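Local structure of aldo-keto reductase family 1 member C1 (Caenorhabditis elegans, 1QWK) at residues K81-E86 and Q301-G306; G94-S99 and D109-H114; A117-N120 and E125-A128; S129-V134 and H307-F312. The protein probably acts as an NADPH-dependent aldo-keto reductase of the aldose reductase type, reducing carbonyl compounds to alcohols. One frame throughout, in Å; residues are numbered along the deposited sequence.

Interaction 1: residues K81-E86 and Q301-G306; sequences KAWTHE and QDFMTG
Trp83 and Phe303 approach from opposite directions at the mouth of the TIM barrel of an aldo-keto reductase, where the loop leaving strand 77-82 meets the loop after helix 283-289. The nearest atoms are CH2 of Trp83 and CZ of Phe303, 3.9 Å apart. The two six-membered rings meet obliquely, their planes at 52° and their centroids 5.8 Å apart. On the flank of this pair the CG2 methyl of Thr84 comes within 4.3 Å of Phe303 CE1, so the contact across the segments is wholly apolar and small.

Large flat residues suit a place where two loops must bridge a wide gap: the backbones stay far apart, and the rings cover the distance. Trp83 does so with CG anti to the backbone N (chi1 -168°), which carries the six-membered end of the indole out to Phe303. Its own neighbour helps to settle it, since OG1 of Thr84 sits over the indole near its rim. Outside the pair, His114, predicted to bind substrate, meets the indole edge-to-face, and Met115 and Met123 pack on Phe303. Lys81, whose NZ forms a salt bridge with Asp47, is predicted to lower the pKa of Tyr52.

Further back, the backbone itself is fixed. Glu86 OE1 accepts from Trp83 N through its anti lone pair, at 2.8 Å and 165°, and Ser50 OG bonds to the same oxygen. Phe303 rides on a 3-10 turn, at whose end Asp302 O receives two donors of Thr305, OG1 at 2.6 Å and the backbone N at 3.0 Å.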
loop_
_atom_site.group_PDB
_atom_site.type_symbol
_atom_site.label_atom_id
_atom_site.label_comp_id
_atom_site.label_asym_id
_atom_site.label_seq_id
_atom_site.Cartn_x
_atom_site.Cartn_y
_atom_site.Cartn_z
ATOM N N LYS A 81 1.763 9.640 -1.260
ATOM C CA LYS A 81 3.208 9.466 -1.244
ATOM C C LYS A 81 3.970 10.436 -2.129
ATOM O O LYS A 81 3.513 10.791 -3.221
ATOM C CB LYS A 81 3.540 8.036 -1.681
ATOM C CG LYS A 81 2.604 6.968 -1.137
ATOM C CD LYS A 81 3.048 5.580 -1.583
ATOM C CE LYS A 81 1.940 4.554 -1.393
ATOM N NZ LYS A 81 0.810 4.807 -2.348
ATOM N N ALA A 82 5.143 10.847 -1.662
ATOM C CA ALA A 82 5.991 11.763 -2.422
ATOM C C ALA A 82 6.824 10.954 -3.409
ATOM O O ALA A 82 7.387 9.924 -3.046
ATOM C CB ALA A 82 6.911 12.532 -1.467
ATOM N N TRP A 83 6.892 11.412 -4.657
ATOM C CA TRP A 83 7.662 10.716 -5.685
ATOM C C TRP A 83 9.149 11.090 -5.584
ATOM O O TRP A 83 9.525 11.964 -4.802
ATOM C CB TRP A 83 7.111 11.044 -7.078
ATOM C CG TRP A 83 7.653 10.164 -8.157
ATOM C CD1 TRP A 83 8.153 10.563 -9.363
ATOM C CD2 TRP A 83 7.785 8.733 -8.123
ATOM N NE1 TRP A 83 8.594 9.474 -10.077
ATOM C CE2 TRP A 83 8.380 8.339 -9.343
ATOM C CE3 TRP A 83 7.459 7.749 -7.178
ATOM C CZ2 TRP A 83 8.660 6.997 -9.645
ATOM C CZ3 TRP A 83 7.737 6.414 -7.478
ATOM C CH2 TRP A 83 8.332 6.053 -8.703
ATOM N N THR A 84 9.985 10.430 -6.381
ATOM C CA THR A 84 11.432 10.641 -6.339
ATOM C C THR A 84 11.970 12.072 -6.446
ATOM O O THR A 84 12.954 12.408 -5.788
ATOM C CB THR A 84 12.136 9.753 -7.396
ATOM O OG1 THR A 84 11.599 10.021 -8.698
ATOM C CG2 THR A 84 11.932 8.280 -7.064
ATOM N N HIS A 85 11.339 12.909 -7.261
ATOM C CA HIS A 85 11.802 14.281 -7.416
ATOM C C HIS A 85 11.372 15.157 -6.237
ATOM O O HIS A 85 11.956 16.211 -5.988
ATOM C CB HIS A 85 11.283 14.876 -8.731
ATOM C CG HIS A 85 9.792 14.980 -8.804
ATOM N ND1 HIS A 85 8.960 13.896 -8.636
ATOM C CD2 HIS A 85 8.983 16.042 -9.038
ATOM C CE1 HIS A 85 7.703 14.282 -8.764
ATOM N NE2 HIS A 85 7.689 15.580 -9.008
ATOM N N GLU A 86 10.361 14.712 -5.501
ATOM C CA GLU A 86 9.873 15.464 -4.357
ATOM C C GLU A 86 10.685 15.143 -3.101
ATOM O O GLU A 86 10.583 15.835 -2.089
ATOM C CB GLU A 86 8.382 15.169 -4.153
ATOM C CG GLU A 86 7.571 15.469 -5.415
ATOM C CD GLU A 86 6.095 15.113 -5.305
ATOM O OE1 GLU A 86 5.772 13.954 -4.970
ATOM O OE2 GLU A 86 5.259 16.002 -5.576
ATOM N N GLN A 301 11.347 -2.629 -8.789
ATOM C CA GLN A 301 11.624 -1.193 -8.777
ATOM C C GLN A 301 13.057 -0.990 -9.289
ATOM O O GLN A 301 13.838 -0.240 -8.694
ATOM C CB GLN A 301 11.502 -0.631 -7.349
ATOM C CG GLN A 301 10.231 -1.042 -6.604
ATOM C CD GLN A 301 8.954 -0.495 -7.240
ATOM O OE1 GLN A 301 8.999 0.238 -8.229
ATOM N NE2 GLN A 301 7.805 -0.853 -6.664
ATOM N N ASP A 302 13.392 -1.655 -10.398
ATOM C CA ASP A 302 14.748 -1.603 -10.952
ATOM C C ASP A 302 15.264 -0.272 -11.485
ATOM O O ASP A 302 16.441 -0.164 -11.828
ATOM C CB ASP A 302 14.954 -2.702 -12.010
ATOM C CG ASP A 302 14.004 -2.591 -13.181
ATOM O OD1 ASP A 302 13.592 -1.467 -13.523
ATOM O OD2 ASP A 302 13.686 -3.643 -13.777
ATOM N N PHE A 303 14.408 0.743 -11.540
ATOM C CA PHE A 303 14.869 2.052 -11.978
ATOM C C PHE A 303 15.837 2.592 -10.916
ATOM O O PHE A 303 16.579 3.540 -11.171
ATOM C CB PHE A 303 13.684 3.012 -12.161
ATOM C CG PHE A 303 12.896 3.263 -10.904
ATOM C CD1 PHE A 303 13.304 4.227 -9.987
ATOM C CD2 PHE A 303 11.734 2.541 -10.643
ATOM C CE1 PHE A 303 12.570 4.465 -8.826
ATOM C CE2 PHE A 303 10.993 2.771 -9.482
ATOM C CZ PHE A 303 11.410 3.736 -8.575
ATOM N N MET A 304 15.828 1.987 -9.728
ATOM C CA MET A 304 16.723 2.406 -8.649
ATOM C C MET A 304 18.126 1.825 -8.803
ATOM O O MET A 304 19.034 2.208 -8.078
ATOM C CB MET A 304 16.188 1.982 -7.275
ATOM C CG MET A 304 15.003 2.785 -6.748
ATOM S SD MET A 304 14.757 2.557 -4.953
ATOM C CE MET A 304 14.208 0.844 -4.873
ATOM N N THR A 305 18.291 0.888 -9.731
ATOM C CA THR A 305 19.589 0.256 -9.963
ATOM C C THR A 305 20.711 1.289 -10.141
ATOM O O THR A 305 20.612 2.181 -10.980
ATOM C CB THR A 305 19.541 -0.647 -11.221
ATOM O OG1 THR A 305 18.473 -1.591 -11.084
ATOM C CG2 THR A 305 20.855 -1.406 -11.392
ATOM N N GLY A 306 21.770 1.163 -9.345
ATOM C CA GLY A 306 22.886 2.087 -9.454
ATOM C C GLY A 306 22.813 3.296 -8.544
ATOM O O GLY A 306 23.805 3.999 -8.347
#

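Interaction 2: residues G94-S99 and D109-H114; sequences GGLRES and DLYLAH
Tyr111 OH and Ser99 OG share one water between strand 110-113 and helix 92-103. The water donates to Ser99 OG at 2.8 Å and is also 2.8 Å from Tyr111 OH, lying at the edge of the phenol ring in its plane. Ser99 OG is held a second time, by Glu55 OE2, and so passes a polar link from the phenol to Glu55; a serine suits the place because its short hydroxyl can both accept from the water and bond to that carboxylate.

Beside this bridge the contact is apolar. Leu96 and Tyr111 run alongside one another, pointing opposite ways, and the CD1 methyl of Leu96 stands over the middle of the aromatic face, 3.6 Å from its centroid and 12° off the normal, a well-formed CH-pi contact. The other branch, CD2 of Leu96, lies 3.9 Å from CD2 of Tyr111, while CB of Leu96 is 3.8 Å from CZ of Tyr111. Leucine suits this task because its forked end spreads two methyls along one ring. With CG anti to the backbone N (chi1 -169°), the tyrosine stretches from the strand to the helix backbone, where Tyr111 OH lies 3.9 Å from Gly95 C. Glycine at that turn keeps the helix surface low beside the phenol oxygen.

Phe138 meets the Tyr111 ring, and Val141 and Leu146 touch Leu96. Tyr111 thus belongs to the layer between strands and helices, as expected in the beta-alpha-beta crossover of strand 77-82, helix 92-103 and strand 110-113, one of the units of the TIM barrel.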
loop_
_atom_site.group_PDB
_atom_site.type_symbol
_atom_site.label_atom_id
_atom_site.label_comp_id
_atom_site.label_asym_id
_atom_site.label_seq_id
_atom_site.Cartn_x
_atom_site.Cartn_y
_atom_site.Cartn_z
ATOM N N GLY A 94 6.692 21.434 -0.750
ATOM C CA GLY A 94 6.024 21.877 -1.961
ATOM C C GLY A 94 5.219 20.754 -2.588
ATOM O O GLY A 94 4.092 20.957 -3.046
ATOM N N GLY A 95 5.799 19.557 -2.606
ATOM C CA GLY A 95 5.112 18.412 -3.178
ATOM C C GLY A 95 3.860 18.056 -2.393
ATOM O O GLY A 95 2.812 17.778 -2.970
ATOM N N LEU A 96 3.963 18.066 -1.069
ATOM C CA LEU A 96 2.818 17.738 -0.235
ATOM C C LEU A 96 1.705 18.771 -0.390
ATOM O O LEU A 96 0.531 18.414 -0.488
ATOM C CB LEU A 96 3.236 17.636 1.232
ATOM C CG LEU A 96 2.123 17.331 2.243
ATOM C CD1 LEU A 96 1.328 16.099 1.821
ATOM C CD2 LEU A 96 2.745 17.122 3.609
ATOM N N ARG A 97 2.066 20.049 -0.422
ATOM C CA ARG A 97 1.050 21.084 -0.569
ATOM C C ARG A 97 0.341 20.956 -1.909
ATOM O O ARG A 97 -0.855 21.242 -2.021
ATOM C CB ARG A 97 1.667 22.479 -0.403
ATOM C CG ARG A 97 2.007 22.801 1.049
ATOM C CD ARG A 97 2.480 24.232 1.221
ATOM N NE ARG A 97 2.841 24.531 2.607
ATOM C CZ ARG A 97 1.965 24.710 3.592
ATOM N NH1 ARG A 97 0.663 24.624 3.356
ATOM N NH2 ARG A 97 2.394 24.981 4.817
ATOM N N GLU A 98 1.064 20.508 -2.929
ATOM C CA GLU A 98 0.451 20.329 -4.238
ATOM C C GLU A 98 -0.529 19.154 -4.174
ATOM O O GLU A 98 -1.629 19.228 -4.725
ATOM C CB GLU A 98 1.524 20.081 -5.303
ATOM C CG GLU A 98 0.977 19.975 -6.724
ATOM C CD GLU A 98 0.037 21.122 -7.074
ATOM O OE1 GLU A 98 0.444 22.295 -6.933
ATOM O OE2 GLU A 98 -1.108 20.845 -7.492
ATOM N N SER A 99 -0.134 18.074 -3.500
ATOM C CA SER A 99 -1.014 16.917 -3.362
ATOM C C SER A 99 -2.273 17.309 -2.579
ATOM O O SER A 99 -3.377 16.872 -2.909
ATOM C CB SER A 99 -0.299 15.765 -2.643
ATOM O OG SER A 99 0.719 15.200 -3.458
ATOM N N ASP A 109 -3.745 11.953 6.293
ATOM C CA ASP A 109 -3.569 11.161 7.494
ATOM C C ASP A 109 -2.197 10.503 7.547
ATOM O O ASP A 109 -1.610 10.367 8.622
ATOM C CB ASP A 109 -4.701 10.140 7.576
ATOM C CG ASP A 109 -6.069 10.815 7.669
ATOM O OD1 ASP A 109 -6.499 11.149 8.797
ATOM O OD2 ASP A 109 -6.694 11.045 6.611
ATOM N N LEU A 110 -1.671 10.131 6.386
ATOM C CA LEU A 110 -0.357 9.498 6.313
ATOM C C LEU A 110 0.361 9.941 5.042
ATOM O O LEU A 110 -0.223 9.932 3.958
ATOM C CB LEU A 110 -0.511 7.967 6.329
ATOM C CG LEU A 110 0.764 7.115 6.179
ATOM C CD1 LEU A 110 1.728 7.397 7.317
ATOM C CD2 LEU A 110 0.387 5.631 6.156
ATOM N N TYR A 111 1.623 10.344 5.182
ATOM C CA TYR A 111 2.426 10.782 4.044
ATOM C C TYR A 111 3.696 9.947 4.010
ATOM O O TYR A 111 4.451 9.927 4.983
ATOM C CB TYR A 111 2.780 12.264 4.177
ATOM C CG TYR A 111 3.370 12.868 2.926
ATOM C CD1 TYR A 111 2.756 12.683 1.683
ATOM C CD2 TYR A 111 4.502 13.676 2.988
ATOM C CE1 TYR A 111 3.253 13.295 0.537
ATOM C CE2 TYR A 111 5.004 14.292 1.847
ATOM C CZ TYR A 111 4.377 14.102 0.629
ATOM O OH TYR A 111 4.858 14.743 -0.489
ATOM N N LEU A 112 3.933 9.269 2.889
ATOM C CA LEU A 112 5.089 8.381 2.751
ATOM C C LEU A 112 6.089 8.762 1.678
ATOM O O LEU A 112 5.732 9.381 0.680
ATOM C CB LEU A 112 4.607 6.962 2.416
ATOM C CG LEU A 112 3.463 6.336 3.219
ATOM C CD1 LEU A 112 3.099 4.997 2.605
ATOM C CD2 LEU A 112 3.875 6.185 4.671
ATOM N N ALA A 113 7.346 8.386 1.885
ATOM C CA ALA A 113 8.357 8.595 0.857
ATOM C C ALA A 113 8.070 7.351 -0.004
ATOM O O ALA A 113 8.189 6.227 0.480
ATOM C CB ALA A 113 9.764 8.516 1.466
ATOM N N HIS A 114 7.676 7.544 -1.260
ATOM C CA HIS A 114 7.321 6.427 -2.145
ATOM C C HIS A 114 8.496 5.492 -2.389
ATOM O O HIS A 114 8.316 4.300 -2.631
ATOM C CB HIS A 114 6.822 6.976 -3.482
ATOM C CG HIS A 114 5.837 6.098 -4.187
ATOM N ND1 HIS A 114 5.879 4.721 -4.129
ATOM C CD2 HIS A 114 4.811 6.407 -5.016
ATOM C CE1 HIS A 114 4.922 4.220 -4.893
ATOM N NE2 HIS A 114 4.261 5.223 -5.441
HETATM O O HOH W 1 3.344 14.492 -2.811
#

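Interaction 3: residues A117-N120 and E125-A128; sequences AAFN and EHIA
Ile127 N donates to Ala118 O at 2.9 Å and 160°, and beyond it Asn120 N reaches Glu125 O at 3.2 Å in the carbonyl plane. The third bond crossing this beta hairpin uses a side chain: Glu125 N donates to Asn120 OD1 at 3.0 Å, meeting the amide oxygen from well above its plane. With chi1 at 65°, between the backbone N and the carbonyl carbon, the amide folds back across the gap, and its ND2 bonds to Ser124 OG in the connecting turn. An alanine here is likely to leave Glu125 N without its acceptor and the turn less firmly held.

Phe119 and His126, the non-hydrogen-bonded pair, lie side by side and point the same way. CE1 of Phe119 comes to the imidazole edge, 3.2 Å from CD2 of His126, with the planes at 85°. On the other face, Ala118 CB and Ile127 CB are 3.9 Å apart, and Ile127 CD1 lies 3.4 Å from Phe119 O.

A phenyl thus meets an imidazole on one face and alkyl groups meet on the other, while polar bonding is kept mainly to the backbone and the Asn120 amide: the two bonds between Asn120 and Glu125 close the turn end of the hairpin.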
loop_
_atom_site.group_PDB
_atom_site.type_symbol
_atom_site.label_atom_id
_atom_site.label_comp_id
_atom_site.label_asym_id
_atom_site.label_seq_id
_atom_site.Cartn_x
_atom_site.Cartn_y
_atom_site.Cartn_z
ATOM N N ALA A 117 15.104 6.531 -2.872
ATOM C CA ALA A 117 16.016 7.137 -3.845
ATOM C C ALA A 117 15.515 8.379 -4.581
ATOM O O ALA A 117 14.536 8.314 -5.322
ATOM C CB ALA A 117 16.421 6.081 -4.859
ATOM N N ALA A 118 16.212 9.500 -4.394
ATOM C CA ALA A 118 15.839 10.758 -5.037
ATOM C C ALA A 118 16.370 10.866 -6.469
ATOM O O ALA A 118 17.461 10.390 -6.781
ATOM C CB ALA A 118 16.347 11.939 -4.203
ATOM N N PHE A 119 15.577 11.508 -7.324
ATOM C CA PHE A 119 15.910 11.722 -8.736
ATOM C C PHE A 119 15.534 13.148 -9.120
ATOM O O PHE A 119 14.859 13.848 -8.361
ATOM C CB PHE A 119 15.105 10.774 -9.637
ATOM C CG PHE A 119 15.616 9.359 -9.677
ATOM C CD1 PHE A 119 16.263 8.873 -10.812
ATOM C CD2 PHE A 119 15.404 8.494 -8.614
ATOM C CE1 PHE A 119 16.689 7.545 -10.880
ATOM C CE2 PHE A 119 15.827 7.167 -8.672
ATOM C CZ PHE A 119 16.466 6.694 -9.809
ATOM N N ASN A 120 15.972 13.584 -10.298
ATOM C CA ASN A 120 15.611 14.914 -10.777
ATOM C C ASN A 120 14.252 14.747 -11.472
ATOM O O ASN A 120 13.704 13.650 -11.489
ATOM C CB ASN A 120 16.677 15.453 -11.742
ATOM C CG ASN A 120 16.788 14.644 -13.017
ATOM O OD1 ASN A 120 16.433 13.467 -13.059
ATOM N ND2 ASN A 120 17.306 15.276 -14.068
ATOM N N GLU A 125 18.687 11.716 -13.875
ATOM C CA GLU A 125 19.856 11.830 -13.016
ATOM C C GLU A 125 19.547 11.464 -11.575
ATOM O O GLU A 125 18.480 11.789 -11.056
ATOM C CB GLU A 125 20.424 13.252 -13.074
ATOM C CG GLU A 125 21.131 13.574 -14.390
ATOM C CD GLU A 125 21.543 15.027 -14.504
ATOM O OE1 GLU A 125 21.848 15.653 -13.465
ATOM O OE2 GLU A 125 21.581 15.544 -15.642
ATOM N N HIS A 126 20.483 10.767 -10.940
ATOM C CA HIS A 126 20.328 10.374 -9.547
ATOM C C HIS A 126 20.691 11.558 -8.658
ATOM O O HIS A 126 21.563 12.358 -8.997
ATOM C CB HIS A 126 21.275 9.218 -9.203
ATOM C CG HIS A 126 21.018 7.966 -9.979
ATOM N ND1 HIS A 126 21.955 6.961 -10.099
ATOM C CD2 HIS A 126 19.923 7.540 -10.650
ATOM C CE1 HIS A 126 21.445 5.971 -10.811
ATOM N NE2 HIS A 126 20.214 6.298 -11.157
ATOM N N ILE A 127 20.004 11.680 -7.531
ATOM C CA ILE A 127 20.322 12.722 -6.567
ATOM C C ILE A 127 20.678 11.934 -5.318
ATOM O O ILE A 127 19.818 11.301 -4.702
ATOM C CB ILE A 127 19.132 13.662 -6.290
ATOM C CG1 ILE A 127 18.786 14.448 -7.553
ATOM C CG2 ILE A 127 19.493 14.634 -5.167
ATOM C CD1 ILE A 127 17.653 15.445 -7.376
ATOM N N ALA A 128 21.961 11.956 -4.971
ATOM C CA ALA A 128 22.474 11.215 -3.830
ATOM C C ALA A 128 22.165 11.848 -2.484
ATOM O O ALA A 128 23.074 12.176 -1.723
ATOM C CB ALA A 128 23.982 11.021 -3.977
#

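Interaction 4: residues S129-V134 and H307-F312; sequences SPVEDV and HPEDAF
Glu309 and Val131 cross at a slant, the carboxylate of one laid against a branch of the other. CG1 of Val131 is 3.7 Å from CD of Glu309, and close beside it the valine's backbone N donates to Glu309 OE2 at 3.0 Å and 152°. That N-H comes in 56° out of the carboxylate plane, so it meets OE2 from above the plane of the group. The glutamate is bent at chi2 (-76°), which brings OE2 of Glu309 back over the start of helix 131-143, only 3.3 Å from CA of Pro130. Proline suits this N-cap position: it fixes phi just before the first turn and has no N-H of its own to satisfy.

Arg162 is the chief partner of OE2 and also forms a salt bridge with Glu132 OE1, so Glu132 OE1 and Glu309 OE2, like charges 4.7 Å apart, are probably balanced by one guanidinium. With an alanine in place of Glu309, Val131 N would probably lose its acceptor and Arg162 one of its two carboxylates.

The glutamate is presented by a type I turn from His307 to Asp310. Within it, Glu309 N donates to His307 ND1 at 2.9 Å, exactly in the imidazole plane, while His307 NE2 bonds to Ala118 O; histidine suits a place that needs an acceptor and a donor on one ring.

An acidic side chain accepting the N-H that opens a helix is a familiar N-terminal arrangement, and its charge is likely to suit the positive end of the helix dipole; here it fastens the C-terminal loop to helix 131-143 of the barrel.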
loop_
_atom_site.group_PDB
_atom_site.type_symbol
_atom_site.label_atom_id
_atom_site.label_comp_id
_atom_site.label_asym_id
_atom_site.label_seq_id
_atom_site.Cartn_x
_atom_site.Cartn_y
_atom_site.Cartn_z
ATOM N N SER A 129 20.881 12.012 -2.190
ATOM C CA SER A 129 20.464 12.583 -0.919
ATOM C C SER A 129 20.243 11.431 0.056
ATOM O O SER A 129 19.339 10.616 -0.124
ATOM C CB SER A 129 19.170 13.378 -1.099
ATOM O OG SER A 129 18.834 14.060 0.104
ATOM N N PRO A 130 21.072 11.340 1.106
ATOM C CA PRO A 130 20.915 10.250 2.076
ATOM C C PRO A 130 19.517 10.193 2.680
ATOM O O PRO A 130 18.858 11.223 2.832
ATOM C CB PRO A 130 21.995 10.555 3.116
ATOM C CG PRO A 130 22.097 12.050 3.065
ATOM C CD PRO A 130 22.055 12.332 1.582
ATOM N N VAL A 131 19.062 8.991 3.016
ATOM C CA VAL A 131 17.729 8.837 3.590
ATOM C C VAL A 131 17.578 9.668 4.859
ATOM O O VAL A 131 16.462 10.021 5.244
ATOM C CB VAL A 131 17.390 7.346 3.898
ATOM C CG1 VAL A 131 17.264 6.561 2.599
ATOM C CG2 VAL A 131 18.448 6.733 4.791
ATOM N N GLU A 132 18.694 9.987 5.510
ATOM C CA GLU A 132 18.626 10.800 6.717
ATOM C C GLU A 132 18.119 12.197 6.362
ATOM O O GLU A 132 17.301 12.767 7.083
ATOM C CB GLU A 132 19.996 10.898 7.400
ATOM C CG GLU A 132 20.440 9.605 8.073
ATOM C CD GLU A 132 21.337 8.761 7.195
ATOM O OE1 GLU A 132 21.333 8.967 5.958
ATOM O OE2 GLU A 132 22.040 7.882 7.743
ATOM N N ASP A 133 18.599 12.743 5.248
ATOM C CA ASP A 133 18.174 14.069 4.817
ATOM C C ASP A 133 16.727 14.045 4.349
ATOM O O ASP A 133 15.978 15.009 4.547
ATOM C CB ASP A 133 19.083 14.591 3.699
ATOM C CG ASP A 133 20.476 14.936 4.198
ATOM O OD1 ASP A 133 20.634 15.174 5.418
ATOM O OD2 ASP A 133 21.411 14.989 3.371
ATOM N N VAL A 134 16.335 12.937 3.727
ATOM C CA VAL A 134 14.968 12.774 3.248
ATOM C C VAL A 134 14.035 12.731 4.452
ATOM O O VAL A 134 13.011 13.421 4.491
ATOM C CB VAL A 134 14.798 11.457 2.446
ATOM C CG1 VAL A 134 13.325 11.247 2.081
ATOM C CG2 VAL A 134 15.641 11.505 1.187
ATOM N N HIS A 307 21.637 3.546 -7.982
ATOM C CA HIS A 307 21.454 4.679 -7.091
ATOM C C HIS A 307 22.057 4.308 -5.741
ATOM O O HIS A 307 21.891 3.183 -5.273
ATOM C CB HIS A 307 19.957 4.981 -6.950
ATOM C CG HIS A 307 19.661 6.295 -6.300
ATOM N ND1 HIS A 307 19.928 6.550 -4.973
ATOM C CD2 HIS A 307 19.107 7.427 -6.796
ATOM C CE1 HIS A 307 19.548 7.782 -4.676
ATOM N NE2 HIS A 307 19.045 8.334 -5.768
ATOM N N PRO A 308 22.774 5.247 -5.102
ATOM C CA PRO A 308 23.381 4.957 -3.799
ATOM C C PRO A 308 22.391 4.521 -2.719
ATOM O O PRO A 308 22.773 3.858 -1.755
ATOM C CB PRO A 308 24.120 6.255 -3.458
ATOM C CG PRO A 308 23.353 7.306 -4.203
ATOM C CD PRO A 308 23.040 6.635 -5.519
ATOM N N GLU A 309 21.121 4.887 -2.870
ATOM C CA GLU A 309 20.119 4.478 -1.893
ATOM C C GLU A 309 19.154 3.426 -2.456
ATOM O O GLU A 309 17.985 3.366 -2.069
ATOM C CB GLU A 309 19.343 5.697 -1.370
ATOM C CG GLU A 309 20.198 6.667 -0.537
ATOM C CD GLU A 309 20.489 6.175 0.878
ATOM O OE1 GLU A 309 20.308 4.971 1.167
ATOM O OE2 GLU A 309 20.917 7.003 1.719
ATOM N N ASP A 310 19.645 2.603 -3.378
ATOM C CA ASP A 310 18.824 1.533 -3.944
ATOM C C ASP A 310 18.573 0.549 -2.802
ATOM O O ASP A 310 19.492 -0.120 -2.335
ATOM C CB ASP A 310 19.572 0.839 -5.090
ATOM C CG ASP A 310 18.826 -0.365 -5.629
ATOM O OD1 ASP A 310 17.662 -0.590 -5.220
ATOM O OD2 ASP A 310 19.400 -1.089 -6.471
ATOM N N ALA A 311 17.324 0.465 -2.353
ATOM C CA ALA A 311 16.962 -0.420 -1.245
ATOM C C ALA A 311 17.218 -1.905 -1.493
ATOM O O ALA A 311 17.441 -2.667 -0.549
ATOM C CB ALA A 311 15.486 -0.214 -0.882
ATOM N N PHE A 312 17.182 -2.313 -2.758
ATOM C CA PHE A 312 17.372 -3.719 -3.117
ATOM C C PHE A 312 18.702 -3.959 -3.840
ATOM O O PHE A 312 18.849 -4.942 -4.568
ATOM C CB PHE A 312 16.216 -4.196 -4.010
ATOM C CG PHE A 312 14.847 -3.731 -3.559
ATOM C CD1 PHE A 312 14.506 -3.707 -2.210
ATOM C CD2 PHE A 312 13.892 -3.340 -4.498
ATOM C CE1 PHE A 312 13.233 -3.302 -1.795
ATOM C CE2 PHE A 312 12.618 -2.935 -4.097
ATOM C CZ PHE A 312 12.289 -2.916 -2.743
#

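Overall arrangement
Interactions 2 and 4 are buried; 1 and 3 are only partly so. Interactions 1, 3 and 4 cluster on one side of the chain's centre, their own centres 8 to 10 Å apart. Interactions 1 and 2 meet in the parallel sheet, where Ala82 bonds to Leu112 and His114. The hairpin of interaction 3 is tied to both its neighbours: Thr84 O bonds to Phe119 N on the side of interaction 1, and His307 joins it to interaction 4. Interactions 1 and 4 share the C-terminal loop. Chemistry follows place: aromatic contact at the barrel mouth, CH-pi and water between helix and strand, backbone bonds in the outlying hairpin, and carboxylate bonding at a helix start.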